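Local coordinates for protein lysozyme, putative (Bacillus anthracis, PDB 2WAG) that probably hydrolyses the glycosidic bonds of cell-wall peptidoglycan as a family GH25 lysozyme, by a mechanism thought to retain anomeric configuration, at residues D12-K17 against L203-G208; S67-A72 against Q98-V103; P102-E107 against K139-Y144; C161-R166 against D176-T181. All coordinates share one frame; numbering follows the deposited sequence. Where two conformers were deposited one is given.

Contact 1: residues D12-K17 against L203-G208. With SO4 (sulfate ion), chain E; 15P (polyethylene glycol (N=34)), chain M.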
# COMPACT_ATOMS: atom_id res chain seq x y z
N ASP A 12 -8.33 -2.05 -20.59
CA ASP A 12 -7.65 -2.39 -21.84
C ASP A 12 -7.47 -1.20 -22.79
O ASP A 12 -6.52 -1.16 -23.55
CB ASP A 12 -8.42 -3.49 -22.57
CG ASP A 12 -8.35 -4.82 -21.86
OD1 ASP A 12 -7.40 -5.06 -21.08
OD2 ASP A 12 -9.26 -5.65 -22.10
N ARG A 13 -8.38 -0.23 -22.74
CA ARG A 13 -8.30 0.91 -23.65
C ARG A 13 -7.08 1.82 -23.45
O ARG A 13 -6.77 2.63 -24.32
CB ARG A 13 -9.58 1.74 -23.56
CG ARG A 13 -9.70 2.52 -22.24
CD ARG A 13 -11.08 3.15 -22.10
NE ARG A 13 -12.09 2.13 -21.83
CZ ARG A 13 -13.38 2.38 -21.65
NH1 ARG A 13 -13.83 3.63 -21.72
NH2 ARG A 13 -14.22 1.38 -21.40
N TYR A 14 -6.42 1.72 -22.29
CA TYR A 14 -5.26 2.55 -22.02
C TYR A 14 -4.01 1.75 -22.27
O TYR A 14 -3.65 0.88 -21.46
CB TYR A 14 -5.29 3.06 -20.57
CG TYR A 14 -6.57 3.78 -20.26
CD1 TYR A 14 -6.88 4.97 -20.89
CD2 TYR A 14 -7.51 3.25 -19.35
CE1 TYR A 14 -8.08 5.62 -20.64
CE2 TYR A 14 -8.70 3.89 -19.08
CZ TYR A 14 -8.99 5.08 -19.74
OH TYR A 14 -10.18 5.72 -19.50
N GLU A 15 -3.32 2.04 -23.36
CA GLU A 15 -2.16 1.26 -23.74
C GLU A 15 -0.81 1.85 -23.40
O GLU A 15 0.21 1.22 -23.66
CB GLU A 15 -2.17 0.98 -25.23
CG GLU A 15 -3.40 0.24 -25.65
CD GLU A 15 -3.18 -0.40 -26.97
OE1 GLU A 15 -2.54 -1.48 -27.00
OE2 GLU A 15 -3.56 0.24 -27.96
N ILE A 16 -0.77 3.06 -22.88
CA ILE A 16 0.48 3.72 -22.55
C ILE A 16 0.68 3.60 -21.03
O ILE A 16 0.01 4.28 -20.24
CB ILE A 16 0.45 5.21 -22.97
CG1 ILE A 16 0.10 5.34 -24.47
CG2 ILE A 16 1.77 5.92 -22.61
CD1 ILE A 16 1.06 4.65 -25.39
N LYS A 17 1.61 2.73 -20.65
CA LYS A 17 1.86 2.32 -19.27
C LYS A 17 3.20 2.85 -18.78
O LYS A 17 4.13 3.02 -19.58
CB LYS A 17 1.87 0.78 -19.21
CG LYS A 17 2.04 0.16 -17.83
CD LYS A 17 1.86 -1.38 -17.85
CE LYS A 17 2.88 -2.09 -18.72
NZ LYS A 17 2.67 -3.59 -18.71
N LEU A 203 2.42 1.06 -10.75
CA LEU A 203 2.16 1.13 -12.19
C LEU A 203 1.01 2.03 -12.52
O LEU A 203 0.08 2.16 -11.79
CB LEU A 203 1.94 -0.26 -12.83
CG LEU A 203 3.03 -1.33 -12.54
CD1 LEU A 203 2.62 -2.61 -13.28
CD2 LEU A 203 4.37 -0.90 -12.95
N ASN A 204 1.15 2.64 -13.68
CA ASN A 204 0.28 3.72 -14.08
C ASN A 204 -0.09 3.68 -15.55
O ASN A 204 0.61 3.15 -16.27
CB ASN A 204 1.01 5.07 -13.86
CG ASN A 204 1.52 5.28 -12.44
OD1 ASN A 204 0.85 5.69 -11.62
ND2 ASN A 204 2.73 4.93 -12.23
N VAL A 205 -1.20 4.28 -15.93
CA VAL A 205 -1.43 4.53 -17.36
C VAL A 205 -1.68 6.02 -17.62
O VAL A 205 -2.19 6.74 -16.76
CB VAL A 205 -2.61 3.71 -17.97
CG1 VAL A 205 -2.22 2.25 -18.05
CG2 VAL A 205 -3.92 3.93 -17.20
N PHE A 206 -1.31 6.44 -18.83
CA PHE A 206 -1.70 7.74 -19.39
C PHE A 206 -3.10 7.61 -19.99
O PHE A 206 -3.50 6.51 -20.38
CB PHE A 206 -0.64 8.06 -20.46
CG PHE A 206 -0.85 9.35 -21.23
CD1 PHE A 206 -0.74 10.59 -20.61
CD2 PHE A 206 -1.05 9.32 -22.60
CE1 PHE A 206 -0.85 11.77 -21.35
CE2 PHE A 206 -1.17 10.50 -23.34
CZ PHE A 206 -1.08 11.71 -22.72
N TYR A 207 -3.87 8.68 -20.07
CA TYR A 207 -5.22 8.60 -20.56
C TYR A 207 -5.34 8.36 -22.07
O TYR A 207 -6.28 7.83 -22.51
CB TYR A 207 -5.95 9.95 -20.25
CG TYR A 207 -5.64 11.05 -21.25
CD1 TYR A 207 -6.46 11.25 -22.33
CD2 TYR A 207 -4.52 11.79 -21.17
CE1 TYR A 207 -6.17 12.11 -23.25
CE2 TYR A 207 -4.25 12.72 -22.09
CZ TYR A 207 -5.08 12.86 -23.16
OH TYR A 207 -4.73 13.80 -24.10
N GLY A 208 -4.35 8.79 -22.80
CA GLY A 208 -4.46 8.91 -24.25
C GLY A 208 -3.63 7.94 -25.09
O GLY A 208 -3.28 6.91 -24.64
S SO4 E . -11.79 -1.63 -21.28
O1 SO4 E . -13.11 -1.17 -20.78
O2 SO4 E . -12.15 -2.25 -22.53
O3 SO4 E . -11.08 -0.40 -21.49
O4 SO4 E . -11.40 -2.47 -20.18
C1 15P M . -2.78 15.46 -25.32
C2 15P M . -2.53 15.35 -23.82
O1 15P M . -2.96 16.62 -23.28
C3 15P M . -3.55 16.53 -21.99
O HOH W 1 -6.48 5.79 -24.60
O HOH W 2 -4.09 4.05 -25.40
O HOH W 3 -2.97 4.96 -22.55

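Contact 2: residues S67-A72 against Q98-V103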
# COMPACT_ATOMS: atom_id res chain seq x y z
N SER A 67 14.81 4.98 -23.86
CA SER A 67 13.87 5.69 -24.72
C SER A 67 12.61 6.14 -23.98
O SER A 67 11.70 6.70 -24.59
CB SER A 67 13.46 4.79 -25.89
OG SER A 67 12.67 3.70 -25.44
N MET A 68 12.53 5.84 -22.69
CA MET A 68 11.33 6.18 -21.91
C MET A 68 11.21 7.68 -21.72
O MET A 68 12.22 8.37 -21.64
CB MET A 68 11.35 5.53 -20.52
CG MET A 68 11.37 3.96 -20.57
SD MET A 68 11.75 3.09 -19.02
CE MET A 68 10.30 3.64 -18.12
N ARG A 69 9.98 8.18 -21.62
CA ARG A 69 9.80 9.58 -21.22
C ARG A 69 9.94 9.64 -19.71
O ARG A 69 9.36 8.81 -19.01
CB ARG A 69 8.45 10.11 -21.67
CG ARG A 69 8.23 10.05 -23.18
CD ARG A 69 7.29 11.15 -23.67
NE ARG A 69 7.96 12.44 -23.50
CZ ARG A 69 7.35 13.62 -23.52
NH1 ARG A 69 8.06 14.72 -23.30
NH2 ARG A 69 6.05 13.69 -23.75
N VAL A 70 10.69 10.61 -19.20
CA VAL A 70 11.04 10.62 -17.78
C VAL A 70 10.70 11.95 -17.13
O VAL A 70 10.99 13.02 -17.69
CB VAL A 70 12.55 10.32 -17.58
CG1 VAL A 70 12.91 10.27 -16.11
CG2 VAL A 70 12.94 9.03 -18.25
N GLY A 71 10.08 11.90 -15.96
CA GLY A 71 9.82 13.09 -15.17
C GLY A 71 10.18 12.83 -13.72
O GLY A 71 10.54 11.70 -13.33
N ALA A 72 10.07 13.88 -12.91
CA ALA A 72 10.37 13.79 -11.48
C ALA A 72 9.19 14.27 -10.67
O ALA A 72 8.43 15.12 -11.12
CB ALA A 72 11.61 14.64 -11.15
N GLN A 98 12.68 17.73 -23.25
CA GLN A 98 12.03 16.46 -23.54
C GLN A 98 11.49 15.72 -22.30
O GLN A 98 10.85 14.68 -22.43
CB GLN A 98 12.96 15.54 -24.34
CG GLN A 98 13.49 16.15 -25.63
CD GLN A 98 12.40 16.55 -26.61
OE1 GLN A 98 11.38 15.87 -26.74
NE2 GLN A 98 12.62 17.66 -27.31
N ALA A 99 11.77 16.22 -21.13
CA ALA A 99 11.25 15.62 -19.92
C ALA A 99 9.75 15.73 -19.84
O ALA A 99 9.14 16.58 -20.41
CB ALA A 99 11.85 16.29 -18.71
N LEU A 100 9.17 14.85 -19.04
CA LEU A 100 7.77 15.04 -18.66
C LEU A 100 7.62 16.23 -17.70
O LEU A 100 8.57 16.64 -17.06
CB LEU A 100 7.23 13.76 -18.01
CG LEU A 100 7.16 12.58 -18.98
CD1 LEU A 100 6.89 11.29 -18.21
CD2 LEU A 100 6.05 12.82 -19.99
N PRO A 101 6.40 16.79 -17.60
CA PRO A 101 6.18 17.90 -16.67
C PRO A 101 6.44 17.48 -15.23
O PRO A 101 6.34 16.28 -14.89
CB PRO A 101 4.71 18.24 -16.87
CG PRO A 101 4.38 17.71 -18.28
CD PRO A 101 5.19 16.45 -18.37
N PRO A 102 6.73 18.46 -14.37
CA PRO A 102 6.91 18.15 -12.95
C PRO A 102 5.62 17.70 -12.30
O PRO A 102 4.53 18.13 -12.70
CB PRO A 102 7.36 19.48 -12.34
CG PRO A 102 7.05 20.51 -13.32
CD PRO A 102 6.81 19.90 -14.66
N VAL A 103 5.76 16.84 -11.30
CA VAL A 103 4.64 16.38 -10.51
C VAL A 103 4.77 16.80 -9.04
O VAL A 103 5.82 16.70 -8.49
CB VAL A 103 4.55 14.86 -10.54
CG1 VAL A 103 3.51 14.31 -9.59
CG2 VAL A 103 4.38 14.35 -11.97
O HOH W 4 10.76 12.18 -23.96
O HOH W 5 12.15 12.20 -21.23
O HOH W 6 9.64 16.26 -14.45

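Contact 3: residues P102-E107 against K139-Y144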
# COMPACT_ATOMS: atom_id res chain seq x y z
N PRO A 102 6.73 18.46 -14.37
CA PRO A 102 6.91 18.15 -12.95
C PRO A 102 5.62 17.70 -12.30
O PRO A 102 4.53 18.13 -12.70
CB PRO A 102 7.36 19.48 -12.34
CG PRO A 102 7.05 20.51 -13.32
CD PRO A 102 6.81 19.90 -14.66
N VAL A 103 5.76 16.84 -11.30
CA VAL A 103 4.64 16.38 -10.51
C VAL A 103 4.77 16.80 -9.04
O VAL A 103 5.82 16.70 -8.49
CB VAL A 103 4.55 14.86 -10.54
CG1 VAL A 103 3.51 14.31 -9.59
CG2 VAL A 103 4.38 14.35 -11.97
N ILE A 104 3.65 17.27 -8.46
CA ILE A 104 3.58 17.44 -7.02
C ILE A 104 2.61 16.39 -6.48
O ILE A 104 1.46 16.33 -6.93
CB ILE A 104 3.14 18.85 -6.60
CG1 ILE A 104 3.99 19.93 -7.27
CG2 ILE A 104 3.23 18.95 -5.09
CD1 ILE A 104 3.39 21.33 -7.15
N ASP A 105 3.10 15.59 -5.53
CA ASP A 105 2.37 14.48 -4.95
C ASP A 105 1.78 14.95 -3.62
O ASP A 105 2.53 15.30 -2.69
CB ASP A 105 3.38 13.33 -4.80
CG ASP A 105 2.81 12.08 -4.16
OD1 ASP A 105 1.97 12.17 -3.23
OD2 ASP A 105 3.29 11.00 -4.57
N VAL A 106 0.45 15.00 -3.56
CA VAL A 106 -0.28 15.51 -2.38
C VAL A 106 -1.08 14.36 -1.77
O VAL A 106 -2.05 13.86 -2.38
CB VAL A 106 -1.22 16.66 -2.76
CG1 VAL A 106 -1.92 17.22 -1.54
CG2 VAL A 106 -0.48 17.76 -3.54
N GLU A 107 -0.68 13.92 -0.58
CA GLU A 107 -1.38 12.79 0.06
C GLU A 107 -1.04 12.78 1.54
O GLU A 107 -0.09 13.44 1.98
CB GLU A 107 -1.00 11.45 -0.58
CG GLU A 107 0.44 11.04 -0.42
CD GLU A 107 0.73 9.80 -1.22
OE1 GLU A 107 0.31 8.69 -0.78
OE2 GLU A 107 1.36 9.90 -2.29
N LYS A 139 6.25 24.03 -18.34
CA LYS A 139 5.31 22.93 -18.57
C LYS A 139 4.22 22.94 -17.51
O LYS A 139 4.50 23.20 -16.34
CB LYS A 139 6.06 21.60 -18.52
CG LYS A 139 7.14 21.45 -19.58
CD LYS A 139 7.77 20.06 -19.48
CE LYS A 139 8.90 19.85 -20.48
NZ LYS A 139 8.37 19.62 -21.85
N LYS A 140 2.99 22.64 -17.92
CA LYS A 140 1.86 22.53 -17.00
C LYS A 140 2.14 21.47 -15.95
O LYS A 140 2.56 20.35 -16.26
CB LYS A 140 0.58 22.17 -17.76
CG LYS A 140 -0.55 21.74 -16.83
CD LYS A 140 -1.74 21.21 -17.60
CE LYS A 140 -2.36 22.26 -18.51
NZ LYS A 140 -3.48 21.69 -19.29
N VAL A 141 1.94 21.83 -14.69
CA VAL A 141 2.25 20.94 -13.58
C VAL A 141 1.17 19.87 -13.40
O VAL A 141 -0.04 20.10 -13.63
CB VAL A 141 2.45 21.78 -12.31
CG1 VAL A 141 2.62 20.90 -11.07
CG2 VAL A 141 3.64 22.71 -12.52
N ILE A 142 1.64 18.67 -13.05
CA ILE A 142 0.75 17.55 -12.72
C ILE A 142 0.61 17.43 -11.20
O ILE A 142 1.62 17.48 -10.50
CB ILE A 142 1.36 16.23 -13.26
CG1 ILE A 142 1.49 16.26 -14.80
CG2 ILE A 142 0.50 15.05 -12.83
CD1 ILE A 142 2.52 15.29 -15.30
N LEU A 143 -0.62 17.27 -10.72
CA LEU A 143 -0.85 16.96 -9.31
C LEU A 143 -1.25 15.50 -9.18
O LEU A 143 -2.24 15.08 -9.79
CB LEU A 143 -1.96 17.83 -8.72
CG LEU A 143 -1.72 19.34 -8.80
CD1 LEU A 143 -2.92 20.10 -8.26
CD2 LEU A 143 -0.44 19.75 -8.03
N TYR A 144 -0.47 14.74 -8.40
CA TYR A 144 -0.86 13.39 -8.02
C TYR A 144 -1.57 13.47 -6.69
O TYR A 144 -1.12 14.19 -5.79
CB TYR A 144 0.37 12.51 -7.86
CG TYR A 144 0.07 11.17 -7.20
CD1 TYR A 144 -0.25 10.04 -7.95
CD2 TYR A 144 0.12 11.05 -5.80
CE1 TYR A 144 -0.50 8.81 -7.33
CE2 TYR A 144 -0.16 9.84 -5.17
CZ TYR A 144 -0.45 8.72 -5.93
OH TYR A 144 -0.67 7.53 -5.29
O HOH W 7 -0.26 6.78 -2.60

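Contact 4: residues C161-R166 against D176-T181. With SO4 (sulfate ion), chain F.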
# COMPACT_ATOMS: atom_id res chain seq x y z
N CYS A 161 -3.76 22.66 -13.64
CA CYS A 161 -2.92 21.45 -13.56
C CYS A 161 -3.58 20.27 -14.23
O CYS A 161 -4.70 20.28 -14.41
CB CYS A 161 -2.64 21.05 -12.09
SG CYS A 161 -1.72 22.39 -11.16
N ASP A 162 -2.80 19.26 -14.54
CA ASP A 162 -3.38 17.95 -14.90
C ASP A 162 -3.39 17.05 -13.67
O ASP A 162 -2.56 17.23 -12.76
CB ASP A 162 -2.53 17.28 -15.99
CG ASP A 162 -2.81 17.85 -17.39
OD1 ASP A 162 -3.84 18.52 -17.56
OD2 ASP A 162 -2.01 17.56 -18.29
N ILE A 163 -4.32 16.10 -13.63
CA ILE A 163 -4.50 15.24 -12.46
C ILE A 163 -4.01 13.82 -12.72
O ILE A 163 -4.31 13.21 -13.75
CB ILE A 163 -5.99 15.19 -12.02
CG1 ILE A 163 -6.56 16.61 -11.81
CG2 ILE A 163 -6.15 14.30 -10.77
CD1 ILE A 163 -5.77 17.44 -10.80
N TRP A 164 -3.24 13.34 -11.75
CA TRP A 164 -2.80 11.95 -11.73
C TRP A 164 -3.46 11.34 -10.49
O TRP A 164 -3.14 11.73 -9.36
CB TRP A 164 -1.27 11.93 -11.67
CG TRP A 164 -0.60 10.59 -11.53
CD1 TRP A 164 -1.16 9.33 -11.54
CD2 TRP A 164 0.80 10.40 -11.32
NE1 TRP A 164 -0.17 8.38 -11.35
CE2 TRP A 164 1.04 9.02 -11.20
CE3 TRP A 164 1.88 11.30 -11.18
CZ2 TRP A 164 2.32 8.50 -10.95
CZ3 TRP A 164 3.13 10.80 -10.95
CH2 TRP A 164 3.35 9.41 -10.82
N ILE A 165 -4.41 10.43 -10.68
CA ILE A 165 -5.22 9.91 -9.56
C ILE A 165 -4.82 8.48 -9.20
O ILE A 165 -4.61 7.64 -10.08
CB ILE A 165 -6.74 9.98 -9.91
CG1 ILE A 165 -7.61 9.62 -8.69
CG2 ILE A 165 -7.10 9.12 -11.13
CD1 ILE A 165 -7.52 10.60 -7.51
N ARG A 166 -4.71 8.21 -7.90
CA ARG A 166 -4.54 6.83 -7.45
C ARG A 166 -5.90 6.15 -7.37
O ARG A 166 -6.82 6.65 -6.72
CB ARG A 166 -3.87 6.77 -6.08
CG ARG A 166 -3.47 5.35 -5.69
CD ARG A 166 -2.93 5.22 -4.27
NE ARG A 166 -4.03 5.15 -3.30
CZ ARG A 166 -3.89 5.20 -1.98
NH1 ARG A 166 -2.68 5.35 -1.43
NH2 ARG A 166 -4.96 5.11 -1.21
N ASP A 176 -15.54 15.33 -8.72
CA ASP A 176 -16.09 16.51 -9.40
C ASP A 176 -16.26 16.30 -10.90
O ASP A 176 -16.51 17.25 -11.65
CB ASP A 176 -15.23 17.76 -9.13
CG ASP A 176 -13.78 17.59 -9.49
OD1 ASP A 176 -13.36 16.47 -9.88
OD2 ASP A 176 -13.04 18.59 -9.38
N GLU A 177 -16.14 15.04 -11.32
CA GLU A 177 -16.32 14.62 -12.73
C GLU A 177 -15.26 15.15 -13.69
O GLU A 177 -15.40 15.09 -14.89
CB GLU A 177 -17.75 14.92 -13.22
CG GLU A 177 -18.81 14.16 -12.41
CD GLU A 177 -20.22 14.29 -12.98
OE1 GLU A 177 -20.42 15.06 -13.95
OE2 GLU A 177 -21.12 13.62 -12.44
N ARG A 178 -14.16 15.68 -13.15
CA ARG A 178 -13.03 16.06 -13.98
C ARG A 178 -12.43 14.85 -14.68
O ARG A 178 -12.50 13.73 -14.18
CB ARG A 178 -11.92 16.71 -13.15
CG ARG A 178 -12.07 18.20 -12.96
CD ARG A 178 -10.82 18.76 -12.29
NE ARG A 178 -9.71 18.92 -13.24
CZ ARG A 178 -8.59 19.60 -12.99
NH1 ARG A 178 -8.40 20.17 -11.81
NH2 ARG A 178 -7.65 19.71 -13.93
N LYS A 179 -11.80 15.11 -15.81
CA LYS A 179 -11.05 14.07 -16.51
C LYS A 179 -9.63 13.97 -15.94
O LYS A 179 -8.98 14.98 -15.67
CB LYS A 179 -10.98 14.37 -18.01
CG LYS A 179 -12.36 14.32 -18.66
CD LYS A 179 -12.28 14.35 -20.18
CE LYS A 179 -13.63 14.69 -20.79
NZ LYS A 179 -14.08 16.05 -20.34
N TRP A 180 -9.16 12.74 -15.75
CA TRP A 180 -7.79 12.49 -15.29
C TRP A 180 -6.84 12.37 -16.46
O TRP A 180 -7.24 12.04 -17.60
CB TRP A 180 -7.71 11.26 -14.37
CG TRP A 180 -8.26 10.00 -14.96
CD1 TRP A 180 -9.54 9.55 -14.86
CD2 TRP A 180 -7.57 9.06 -15.81
NE1 TRP A 180 -9.68 8.37 -15.56
CE2 TRP A 180 -8.50 8.05 -16.16
CE3 TRP A 180 -6.26 8.97 -16.30
CZ2 TRP A 180 -8.15 6.97 -16.97
CZ3 TRP A 180 -5.92 7.89 -17.10
CH2 TRP A 180 -6.86 6.90 -17.43
N THR A 181 -5.56 12.61 -16.19
CA THR A 181 -4.51 12.51 -17.21
C THR A 181 -3.63 11.25 -17.01
O THR A 181 -3.24 10.62 -17.98
CB THR A 181 -3.63 13.78 -17.22
OG1 THR A 181 -4.47 14.93 -17.43
CG2 THR A 181 -2.54 13.70 -18.29
S SO4 F . -7.50 3.40 -3.66
O1 SO4 F . -7.43 4.48 -2.65
O2 SO4 F . -8.77 3.70 -4.26
O3 SO4 F . -6.40 3.58 -4.53
O4 SO4 F . -7.52 2.25 -2.80
O HOH W 8 -6.55 18.48 -16.78
O HOH W 9 -6.34 15.91 -15.71

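Contact 1: residues D12-K17 against L203-G208
The antiparallel closure of the TIM-type barrel begins here: Lys-17, at the start of the first strand, faces Val-205 of the last strand as a non-hydrogen-bonded pair. One residue earlier, Ile-16 O accepts the hydrogen bond from Phe-206 N at 2.9 Å. The same carbonyl oxygen also meets Val-205 CA at 3.2 Å in a CA-H...O contact, and Lys-17 CA makes a similar one to Asn-204 O. The side chains of Ile-16 and Phe-206 run side by side in the same direction, CG2 resting on CB.

Before the strand, the chain 12-16 wraps over the end of its partner. Tyr-14 lays its CB on Val-205 CG2, the two side chains crossing at about a right angle. With CG beside the backbone N (chi1 -55°), the ring reaches past Val-205 and turns its edge to Tyr-207 O, which lies 3.3 Å from CD1. Arg-13 CG sits over the centre of one face of that ring, and Trp-180 meets the ring edge-to-face. Water fills in where the backbones part: water 3 accepts from Ile-16 N at 2.9 Å and lies within reach of Phe-206 O and Gly-208 O. At the outer end, a sulfate, probably from the crystallisation liquor, takes a nearly straight bond (170°) from Arg-13 NE to its O3, at 2.7 Å.

Contact 2: residues S67-A72 against Q98-V103
Arg-69, at the start of strand 69-75, reaches across to Gln-98 and Leu-100 in the chain leading to the next strand. CB packs against Leu-100 CG at 3.9 Å. The chain then runs on and bends at chi3 (68°), which brings the guanidinium back over the leucine: Leu-100 CD2 sits above the centre of one face, 3.8 Å from CZ. NE gives its proton to water 4. NH1 donates to Gln-98 O at 2.9 Å; the bond is nearly straight and the oxygen lies in the guanidinium plane, although NH1 itself stands well above the plane of the carbonyl. NH2 reaches the backbone oxygens of Phe-213 and Tyr-216, near the C-terminus.

Gln-98 O thus has three donors, since water 4 and water 5 bond to it as well, the latter linking it to Val-70 N. Further on, Leu-100 N bonds to Val-70 O at 2.9 Å, and Leu-100 CB comes within 3.9 Å of Gly-71 CA. Between the two direct backbone bonds, where Pro-101 and Pro-102 have no N-H to give, water 6 bridges Ala-72 N and Leu-100 O. The second direct bond is Val-103 N to Ala-72 O at 3.2 Å, as strand 103-106 comes in parallel after helix 82-92, completing a beta-alpha-beta crossover of the barrel.

The positive guanidinium is probably stabilised by the carbonyl dipoles of Gln-98, Phe-213 and Tyr-216, and the C-terminal residues are thereby joined to the start of strand 69-75.

Contact 3: residues P102-E107 against K139-Y144
Four backbone bonds join Pro-102 to Val-106 with Ile-142 to Tyr-144. Ile-142 N gives to Pro-102 O at 3.0 Å and Ile-104 N to Ile-142 O at 2.9 Å. Tyr-144 N then bonds to Ile-104 O, and Val-106 N to Tyr-144 O at 2.8 Å. The alternation is that of two parallel strands, joined by helix 119-137 as a right-handed beta-alpha-beta unit of the TIM-type barrel. On the helix side, Ile-104 CD1 meets Val-141 CG1 and Ile-104 CB meets Leu-143 CD2; on the inner side, Val-103 CG2 lies against Ile-142 CB.

Towards the C-terminal ends the contact turns polar. Tyr-144 has CG anti to its N (chi1 168°), which lays the ring alongside Asp-105, with CD2 3.3 Å from Asp-105 CG and the carboxylate and ring planes 48° apart. Glu-107 OE2 comes to the ring edge, 3.3 Å from CE2, and also accepts from Gly-2 N of the second subunit, apparently a purification-tag residue. Asp-105 OD1 lies 2.5 Å from Glu-107 OE2, and OD2 has a weak hydrogen bond from the same nitrogen. Water 7 donates both to Glu-107 OE1 at 2.7 Å and to Tyr-144 OH, which is also hydrogen-bonded to Gln-184 OE1.

Contact 4: residues C161-R166 against D176-T181
Thr-181 N donates a hydrogen bond to Ile-163 O at 2.8 Å and so brings the chain 176-181 up beside strand 162-166. Three residues earlier, Arg-178, in one of its two modelled conformers, gives NH2 to Cys-161 O at 3.0 Å. The oxygen lies in the guanidinium plane, but the bond is bent (139° at the hydrogen). Arg-178 NH1 goes the other way, to Tyr-158 O. Arg-166 holds a sulfate, probably from the crystallisation liquor, through NE to O3 and NH2 to O1 (2.9 Å); Val-168 N also bonds to it.

Water 9 accepts from Ile-163 N at 2.9 Å, donates to Lys-179 O and also hydrogen-bonds Thr-181 OG1, so it joins the two backbones and the threonine hydroxyl at one point. Water 8 links Asp-162 OD1 to Arg-178 NH2; Asp-162 OD2 is bonded to Tyr-216 OH.

In the packing, Ile-163 CG1 lies over the centre of the Arg-178 guanidinium, 3.8 Å from CZ, the two side chains crossing at about a right angle. The first torsion of Ile-163 (chi1 -53°) sets CG1 beside the backbone N, towards that face. Ile-165 CG2 touches Trp-180 CB at 3.9 Å, and Thr-181 OG1 lies 3.4 Å from Asp-162 CB.

In the barrel, strand 162-166 runs parallel between strands 142-145 and 182-186; Ile-163 packs outward on Tyr-150 and Ile-154 of helix 147-154, and the loop 176-181 leads into strand 182-186.

How the contacts relate
All four contacts lie on one curled barrel sheet. Contacts 2 and 3 share Pro-102 and Val-103, so strand 103-106 is held on both flanks, and contact 3 passes to contact 4 (centres about 11 Å apart) through the probable hydrogen bond Leu-143 N to Asp-162 O. Contact 1 closes the circle: Tyr-207 N probably hydrogen-bonds to Thr-181 O of contact 4, and Asn-204 OD1 meets Trp-164 NE1 at 2.9 Å inside the barrel, where Val-103 CG1 also reaches the tryptophan. TIM barrels carry their active sites at the C-terminal strand ends, the end where Asp-105 and Glu-107 lie; Glu-107's side chain is about 6 Å from another sulfate, not that on Arg-166, probably from the crystallisation liquor.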